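Side-chain contacts in PrimPol AEP domain (PP-N190) (Cyanophage S-2L, PDB 6ZP9), which probably acts as a combined primase and DNA polymerase in phage replication, of which this is the archaeo-eukaryotic primase-type catalytic domain: residues K47-P52 with Q64-Y69; F89-D94 with T153-P158. One frame throughout, in Å; residues are numbered along the deposited sequence. Where two conformers were deposited one is given.

Interaction 1: K47-P52 with Q64-Y69; sequences KAWTTP and QGFNSY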
# COMPACT_ATOMS: atom_id res chain seq x y z
N LYS A 47 -0.78 -2.65 -21.44
CA LYS A 47 0.33 -3.14 -20.63
C LYS A 47 0.64 -2.19 -19.47
O LYS A 47 0.72 -0.97 -19.64
CB LYS A 47 1.57 -3.31 -21.51
CG LYS A 47 2.74 -3.97 -20.82
CD LYS A 47 3.91 -4.08 -21.79
CE LYS A 47 4.97 -5.01 -21.25
NZ LYS A 47 6.13 -5.04 -22.17
N ALA A 48 0.84 -2.76 -18.28
CA ALA A 48 1.24 -1.95 -17.14
C ALA A 48 2.66 -1.43 -17.32
O ALA A 48 3.50 -2.07 -17.96
CB ALA A 48 1.16 -2.78 -15.85
N TRP A 49 2.94 -0.26 -16.76
CA TRP A 49 4.30 0.26 -16.69
C TRP A 49 4.95 -0.20 -15.40
O TRP A 49 4.34 -0.14 -14.34
CB TRP A 49 4.34 1.79 -16.71
CG TRP A 49 3.70 2.47 -17.86
CD1 TRP A 49 2.96 1.92 -18.87
CD2 TRP A 49 3.73 3.88 -18.11
NE1 TRP A 49 2.54 2.89 -19.74
CE2 TRP A 49 2.99 4.11 -19.29
CE3 TRP A 49 4.31 4.97 -17.45
CZ2 TRP A 49 2.83 5.38 -19.83
CZ3 TRP A 49 4.14 6.24 -17.98
CH2 TRP A 49 3.41 6.43 -19.16
N THR A 50 6.20 -0.63 -15.50
CA THR A 50 6.99 -0.98 -14.32
C THR A 50 8.30 -0.21 -14.44
O THR A 50 9.10 -0.46 -15.34
CB THR A 50 7.24 -2.48 -14.23
OG1 THR A 50 7.75 -2.93 -15.49
CG2 THR A 50 5.94 -3.21 -13.96
N THR A 51 8.54 0.71 -13.52
CA THR A 51 9.56 1.72 -13.75
C THR A 51 9.94 2.35 -12.41
O THR A 51 9.18 2.24 -11.44
CB THR A 51 9.04 2.78 -14.73
OG1 THR A 51 10.12 3.59 -15.19
CG2 THR A 51 7.98 3.64 -14.08
N PRO A 52 11.11 2.98 -12.32
CA PRO A 52 11.42 3.77 -11.12
C PRO A 52 10.40 4.89 -10.91
O PRO A 52 9.85 5.45 -11.86
CB PRO A 52 12.81 4.33 -11.41
CG PRO A 52 13.42 3.34 -12.38
CD PRO A 52 12.28 2.86 -13.22
N GLN A 64 -1.95 10.28 -19.05
CA GLN A 64 -2.37 9.29 -20.05
C GLN A 64 -3.59 8.50 -19.59
O GLN A 64 -4.32 7.97 -20.44
CB GLN A 64 -1.24 8.36 -20.38
CG GLN A 64 -0.35 8.86 -21.50
CD GLN A 64 0.68 7.83 -21.91
OE1 GLN A 64 0.35 6.68 -22.24
NE2 GLN A 64 1.95 8.23 -21.88
N GLY A 65 -3.82 8.39 -18.29
CA GLY A 65 -5.03 7.76 -17.80
C GLY A 65 -4.82 6.53 -16.93
O GLY A 65 -5.79 5.81 -16.68
N PHE A 66 -3.60 6.28 -16.45
CA PHE A 66 -3.32 5.10 -15.64
C PHE A 66 -3.62 5.36 -14.17
O PHE A 66 -3.58 6.50 -13.70
CB PHE A 66 -1.85 4.69 -15.77
CG PHE A 66 -1.47 4.11 -17.11
CD1 PHE A 66 -1.21 4.94 -18.20
CD2 PHE A 66 -1.33 2.75 -17.28
CE1 PHE A 66 -0.84 4.42 -19.42
CE2 PHE A 66 -0.97 2.21 -18.50
CZ PHE A 66 -0.72 3.05 -19.57
N ASN A 67 -3.91 4.29 -13.44
CA ASN A 67 -3.90 4.35 -11.98
C ASN A 67 -2.47 4.10 -11.47
O ASN A 67 -1.64 3.51 -12.16
CB ASN A 67 -4.87 3.35 -11.37
CG ASN A 67 -6.33 3.81 -11.45
OD1 ASN A 67 -6.64 4.97 -11.18
ND2 ASN A 67 -7.23 2.89 -11.77
N SER A 68 -2.21 4.56 -10.25
CA SER A 68 -0.85 4.67 -9.73
C SER A 68 -0.67 3.78 -8.51
O SER A 68 -1.48 3.83 -7.58
CB SER A 68 -0.53 6.11 -9.35
OG SER A 68 -0.60 6.96 -10.48
N TYR A 69 0.42 3.01 -8.50
CA TYR A 69 0.73 2.05 -7.45
C TYR A 69 2.23 2.06 -7.20
O TYR A 69 3.03 2.37 -8.09
CB TYR A 69 0.33 0.61 -7.84
CG TYR A 69 -1.12 0.43 -8.20
CD1 TYR A 69 -1.59 0.76 -9.46
CD2 TYR A 69 -2.03 -0.08 -7.27
CE1 TYR A 69 -2.93 0.60 -9.81
CE2 TYR A 69 -3.37 -0.25 -7.60
CZ TYR A 69 -3.81 0.09 -8.88
OH TYR A 69 -5.14 -0.07 -9.23
O HOH W 1 1.51 4.18 -22.48
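Trp-49 and Phe-66 meet although their backbones do not pair: strands 49-52 and 67-71 run parallel on the two sides of strand 34-38, antiparallel to both. With helix 55-64 connecting these two parallel strands, this is a split beta-alpha-beta unit, and it illustrates how side chains can close such a unit where the main chain does not. The indole of Trp-49 has its CG beside the backbone N and anti to the carbonyl carbon (chi1 -57°), which carries the ring across to the residues that follow the helix. There it meets the phenyl ring of Phe-66 obliquely, with the planes 49° apart and the centroid of the five-membered ring 4.3 Å from that of the phenyl. The touching is done by the far end of the phenyl: Phe-66 CZ lies 3.3 Å from Trp-49 NE1, while Phe-66 CE1 rests 3.8 Å from Trp-49 CZ2. Lys-47 O approaches the edge of the same phenyl ring, 3.8 Å from Phe-66 CE2. Beyond the pair, Phe-66 meets Trp-39 edge-to-face, and the indole also packs on Asp-60 and Ala-61 of helix 55-64. That helix ends in a Schellman motif at Gly-65, whose positive phi turns the chain from Gln-64 into Phe-66. In one of its two conformers, Gln-64 brings its amide to the benzo edge of the indole, with NE2 in the ring plane 3.6 Å from Trp-49 CH2 and the amide plane turned 65° from the ring. NE2 is bonded to Asp-60 OD1, which fixes the rotation of the amide. A single water joins the two polar groups: it donates to Gln-64 OE1 at 2.8 Å and lies at the indole edge, where it accepts a weak bond from Trp-49 NE1 at 3.2 Å.

Interaction 2: F89-D94 with T153-P158; sequences FGEWDD and TTNRNP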
# COMPACT_ATOMS: atom_id res chain seq x y z
N PHE A 89 0.08 -4.74 5.78
CA PHE A 89 -0.98 -3.89 5.26
C PHE A 89 -2.10 -4.75 4.70
O PHE A 89 -1.88 -5.92 4.33
CB PHE A 89 -0.44 -2.94 4.17
CG PHE A 89 0.38 -3.64 3.12
CD1 PHE A 89 1.75 -3.80 3.28
CD2 PHE A 89 -0.22 -4.14 1.97
CE1 PHE A 89 2.51 -4.44 2.33
CE2 PHE A 89 0.54 -4.78 1.01
CZ PHE A 89 1.91 -4.93 1.18
N GLY A 90 -3.29 -4.17 4.61
CA GLY A 90 -4.39 -4.91 4.01
C GLY A 90 -5.62 -4.05 3.81
O GLY A 90 -5.64 -2.86 4.13
N GLU A 91 -6.65 -4.68 3.27
CA GLU A 91 -7.89 -3.99 2.96
C GLU A 91 -9.03 -5.00 2.97
O GLU A 91 -8.82 -6.17 2.64
CB GLU A 91 -7.82 -3.31 1.58
CG GLU A 91 -7.55 -4.31 0.45
CD GLU A 91 -7.50 -3.69 -0.95
OE1 GLU A 91 -8.26 -2.74 -1.23
OE2 GLU A 91 -6.69 -4.16 -1.77
N TRP A 92 -10.22 -4.54 3.32
CA TRP A 92 -11.42 -5.35 3.11
C TRP A 92 -11.88 -5.22 1.67
O TRP A 92 -11.75 -4.16 1.05
CB TRP A 92 -12.53 -4.95 4.08
CG TRP A 92 -12.29 -5.54 5.45
CD1 TRP A 92 -12.46 -6.85 5.82
CD2 TRP A 92 -11.80 -4.86 6.61
NE1 TRP A 92 -12.11 -7.02 7.14
CE2 TRP A 92 -11.71 -5.81 7.65
CE3 TRP A 92 -11.44 -3.53 6.88
CZ2 TRP A 92 -11.27 -5.48 8.94
CZ3 TRP A 92 -11.00 -3.21 8.16
CH2 TRP A 92 -10.92 -4.18 9.17
N ASP A 93 -12.40 -6.31 1.12
CA ASP A 93 -12.87 -6.31 -0.26
C ASP A 93 -14.06 -5.38 -0.45
O ASP A 93 -14.28 -4.87 -1.56
CB ASP A 93 -13.24 -7.73 -0.70
CG ASP A 93 -12.96 -7.97 -2.17
OD1 ASP A 93 -12.49 -7.04 -2.85
OD2 ASP A 93 -13.24 -9.10 -2.65
N ASP A 94 -14.87 -5.16 0.60
CA ASP A 94 -16.08 -4.34 0.52
C ASP A 94 -16.52 -4.00 1.94
O ASP A 94 -15.87 -4.37 2.92
CB ASP A 94 -17.19 -5.05 -0.26
CG ASP A 94 -17.54 -6.42 0.30
OD1 ASP A 94 -17.57 -6.62 1.54
OD2 ASP A 94 -17.82 -7.33 -0.52
N THR A 153 -7.57 -11.59 0.48
CA THR A 153 -6.43 -12.51 0.57
C THR A 153 -5.48 -12.41 -0.61
O THR A 153 -4.44 -13.08 -0.61
CB THR A 153 -6.92 -13.96 0.69
OG1 THR A 153 -7.49 -14.38 -0.55
CG2 THR A 153 -7.96 -14.09 1.78
N THR A 154 -5.80 -11.60 -1.62
CA THR A 154 -4.92 -11.41 -2.77
C THR A 154 -3.60 -10.75 -2.37
O THR A 154 -2.55 -11.08 -2.93
CB THR A 154 -5.63 -10.55 -3.82
OG1 THR A 154 -6.68 -11.31 -4.42
CG2 THR A 154 -4.66 -10.08 -4.90
N ASN A 155 -3.64 -9.82 -1.42
CA ASN A 155 -2.49 -8.97 -1.10
C ASN A 155 -1.53 -9.65 -0.12
O ASN A 155 -1.30 -9.18 0.99
CB ASN A 155 -2.97 -7.63 -0.54
CG ASN A 155 -3.98 -6.93 -1.43
OD1 ASN A 155 -3.83 -6.90 -2.66
ND2 ASN A 155 -5.01 -6.37 -0.82
N ARG A 156 -0.99 -10.76 -0.53
CA ARG A 156 -0.16 -11.50 0.36
C ARG A 156 1.30 -11.72 -0.02
O ARG A 156 2.02 -12.27 0.76
CB ARG A 156 -0.81 -12.89 0.56
CG ARG A 156 -0.80 -13.75 -0.65
CD ARG A 156 -1.63 -15.02 -0.47
NE ARG A 156 -1.52 -15.53 0.89
CZ ARG A 156 -2.42 -15.51 1.89
NH1 ARG A 156 -2.10 -16.07 3.05
NH2 ARG A 156 -3.61 -15.00 1.73
N ASN A 157 1.70 -11.34 -1.22
CA ASN A 157 3.04 -11.63 -1.73
C ASN A 157 3.98 -10.45 -1.51
O ASN A 157 3.54 -9.29 -1.46
CB ASN A 157 2.98 -11.96 -3.22
CG ASN A 157 2.35 -10.86 -4.02
OD1 ASN A 157 1.23 -10.44 -3.73
ND2 ASN A 157 3.08 -10.36 -5.03
N PRO A 158 5.28 -10.68 -1.37
CA PRO A 158 6.18 -9.58 -0.97
C PRO A 158 6.33 -8.47 -2.00
O PRO A 158 6.67 -7.35 -1.61
CB PRO A 158 7.52 -10.28 -0.69
CG PRO A 158 7.41 -11.62 -1.34
CD PRO A 158 5.96 -11.99 -1.36
O HOH W 2 -3.17 -7.79 3.04
O HOH W 3 -5.57 -7.38 2.01
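Glu-91 and Asn-155 form the one direct bond between segment 89-94, which runs on from strand 85-90, and the loop after helix 135-149, a worked example of a carboxylate steadied by an amide from far along the chain. Glu-91 holds CG between its backbone N and carbonyl carbon (chi1 59°), and from there the chain runs extended, bringing the carboxylate alongside the loop. Asn-155 comes from the other side with its CG beside the backbone N, and the two side chains cross at about a right angle. Their flat ends nevertheless lie almost in one plane, 20° apart. Asn-155 ND2 donates to Glu-91 OE2 at 2.9 Å, on the lone pair anti to the other carboxylate oxygen, with a bent N-H...O angle of 149°. The amide nitrogen also sits 3.5 Å from Glu-91 CG, so it touches the aliphatic part of the side chain as well as its tip. A second bond from Asn-155 ND2 goes to a water at 3.1 Å, which also accepts from Glu-91 N; ND2 thus holds the carboxylate directly and the backbone N of the same residue through this water. Another water bridges the main chains, donating to Phe-89 O at 2.6 Å and to Asn-155 O at 3.1 Å. Gln-142 reinforces this join, its amide bonding Asn-155 O through NE2 and Phe-89 N through OE1. Within the loop, Asn-155 is the centre of an inverse gamma turn, and Arg-156 NH2 reaches back to Thr-153 O at 3.1 Å. Nearby, Asp-93 forms a salt bridge with Lys-121. The acidic pair Glu-91 and Asp-93, spaced by one residue after a hydrophobic strand, is consistent with the first acidic motif of archaeo-eukaryotic primases, and Asn-155 probably acts as a second-shell residue that positions its glutamate.

Interactions 1 and 2 lie in series along the chain, and strands 67-71 and 85-90 follow one another although they belong to different four-stranded sheets. Their centres are about 20 Å apart and their nearest atoms about 8 Å, so the two do not touch. The centre of interaction 1 lies about 15 Å, and that of interaction 2 about 9 Å, from the centre of the chain. Strand 161-163 pairs with strand 67-71, so the loop of interaction 2 runs on into a strand of the sheet to which interaction 1 belongs. Only interaction 2 includes the probable acidic motif; interaction 1 joins the start of edge strand 49-52 to the end of helix 55-64 and the turn after it.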